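Paenibacillus xanthan lyase (Paenibacillus, PDB 6F2P) cleaves xanthan side chains by beta-elimination, releasing the terminal, often pyruvylated, mannose, probably in its family 8 polysaccharide lyase domains. Local coordinates at residues V917-T922 and K948-T953. Numbering follows the deposited sequence.
Sequences VTKVGT and KSVTFT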
loop_
_atom_site.group_PDB
_atom_site.type_symbol
_atom_site.label_atom_id
_atom_site.label_comp_id
_atom_site.label_asym_id
_atom_site.label_seq_id
_atom_site.Cartn_x
_atom_site.Cartn_y
_atom_site.Cartn_z
ATOM N N VAL A 917 45.659 10.462 30.453
ATOM C CA VAL A 917 46.794 10.671 31.335
ATOM C C VAL A 917 47.539 11.958 31.007
ATOM O O VAL A 917 47.913 12.209 29.860
ATOM C CB VAL A 917 47.761 9.480 31.310
ATOM C CG1 VAL A 917 48.861 9.672 32.342
ATOM C CG2 VAL A 917 47.003 8.202 31.580
ATOM N N THR A 918 47.723 12.788 32.024
ATOM C CA THR A 918 48.561 13.967 31.906
ATOM C C THR A 918 49.537 13.939 33.071
ATOM O O THR A 918 49.123 13.871 34.226
ATOM C CB THR A 918 47.733 15.272 31.920
ATOM O OG1 THR A 918 46.942 15.330 33.111
ATOM C CG2 THR A 918 46.812 15.337 30.707
ATOM N N LYS A 919 50.830 13.960 32.771
ATOM C CA LYS A 919 51.846 13.894 33.817
ATOM C C LYS A 919 52.413 15.270 34.143
ATOM O O LYS A 919 52.218 16.236 33.399
ATOM C CB LYS A 919 52.983 12.945 33.420
ATOM C CG LYS A 919 52.518 11.571 32.957
ATOM C CD LYS A 919 53.689 10.657 32.608
ATOM C CE LYS A 919 53.216 9.414 31.857
ATOM N NZ LYS A 919 54.316 8.446 31.575
ATOM N N VAL A 920 53.096 15.350 35.278
ATOM C CA VAL A 920 53.892 16.517 35.635
ATOM C C VAL A 920 55.197 15.995 36.224
ATOM O O VAL A 920 55.185 15.152 37.123
ATOM C CB VAL A 920 53.159 17.451 36.631
ATOM C CG1 VAL A 920 54.147 18.362 37.341
ATOM C CG2 VAL A 920 52.084 18.271 35.914
ATOM N N GLY A 921 56.319 16.464 35.686
ATOM C CA GLY A 921 57.615 15.948 36.081
ATOM C C GLY A 921 58.043 14.719 35.295
ATOM O O GLY A 921 57.321 14.224 34.431
ATOM N N THR A 922 59.229 14.215 35.612
ATOM C CA THR A 922 59.830 13.127 34.854
ATOM C C THR A 922 59.586 11.770 35.509
ATOM O O THR A 922 60.092 11.495 36.599
ATOM C CB THR A 922 61.343 13.362 34.684
ATOM O OG1 THR A 922 61.564 14.712 34.257
ATOM C CG2 THR A 922 61.932 12.403 33.656
ATOM N N LYS A 948 56.133 16.271 41.378
ATOM C CA LYS A 948 55.612 15.351 40.375
ATOM C C LYS A 948 54.136 15.010 40.609
ATOM O O LYS A 948 53.634 15.119 41.729
ATOM C CB LYS A 948 56.438 14.061 40.375
ATOM C CG LYS A 948 57.943 14.254 40.478
ATOM C CD LYS A 948 58.621 14.150 39.123
ATOM C CE LYS A 948 60.109 13.872 39.277
ATOM N NZ LYS A 948 60.375 12.535 39.889
ATOM N N SER A 949 53.458 14.596 39.539
ATOM C CA SER A 949 52.073 14.133 39.609
ATOM C C SER A 949 51.635 13.379 38.345
ATOM O O SER A 949 52.085 13.675 37.234
ATOM C CB SER A 949 51.108 15.294 39.897
ATOM O OG SER A 949 50.985 16.157 38.780
ATOM N N VAL A 950 50.767 12.391 38.535
ATOM C CA VAL A 950 50.142 11.666 37.430
ATOM C C VAL A 950 48.623 11.722 37.601
ATOM O O VAL A 950 48.098 11.234 38.600
ATOM C CB VAL A 950 50.601 10.185 37.384
ATOM C CG1 VAL A 950 49.846 9.421 36.309
ATOM C CG2 VAL A 950 52.099 10.095 37.147
ATOM N N THR A 951 47.923 12.317 36.637
ATOM C CA THR A 951 46.471 12.519 36.747
ATOM C C THR A 951 45.642 11.670 35.775
ATOM O O THR A 951 45.604 11.945 34.575
ATOM C CB THR A 951 46.091 14.010 36.555
ATOM O OG1 THR A 951 46.731 14.807 37.558
ATOM C CG2 THR A 951 44.590 14.204 36.656
ATOM N N PHE A 952 44.967 10.651 36.305
ATOM C CA PHE A 952 44.067 9.813 35.514
ATOM C C PHE A 952 42.689 10.461 35.380
ATOM O O PHE A 952 41.931 10.515 36.345
ATOM C CB PHE A 952 43.888 8.440 36.172
ATOM C CG PHE A 952 45.165 7.660 36.354
ATOM C CD1 PHE A 952 45.924 7.801 37.506
ATOM C CD2 PHE A 952 45.586 6.760 35.390
ATOM C CE1 PHE A 952 47.093 7.072 37.688
ATOM C CE2 PHE A 952 46.759 6.026 35.564
ATOM C CZ PHE A 952 47.512 6.186 36.718
ATOM N N THR A 953 42.354 10.942 34.188
ATOM C CA THR A 953 41.022 11.496 33.942
ATOM C C THR A 953 40.172 10.544 33.098
ATOM O O THR A 953 40.324 10.488 31.878
ATOM C CB THR A 953 41.095 12.878 33.246
ATOM O OG1 THR A 953 41.965 13.747 33.985
ATOM C CG2 THR A 953 39.709 13.509 33.145
HETATM O O HOH W 1 49.205 15.384 36.682
#
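V920 and S949 form a hydrogen-bonded pair of antiparallel strands 917-920 and 949-952. V920 N donates to S949 O at 2.8 Å, and S949 N returns a bond to V920 O at 3.0 Å. The T918–T951 pair is less even: T951 N reaches T918 O at 3.1 Å, but the reverse bond is weak. The packed face carries V917, V950 and F952. V917 CG1, anti to its own N (chi1 -174°), meets V950 CG1 at 4.1 Å; its CG2 lies obliquely against the F952 ring. V909 and I938 of the facing sheet pack here, while exposed K919 leads its chain away. T918 and V920 lie exposed on the other face, with S949 buried. There one water joins T918 O, S949 OG and T951 OG1, and V920 lies against S949 OG. K948 bends at chi2 (-100°) and lays CD 3.7 Å from G921 CA. Its NZ bonds T943 O and, weakly, T922 O. A serine in place of K948 would probably leave both carbonyls without this donor and uncover G921. Backbone bonds thus set the register of edge strand 917-920 in this Golvesin C-terminal domain, apolar contacts join it to the facing sheet, and water ties the strands on the exposed face.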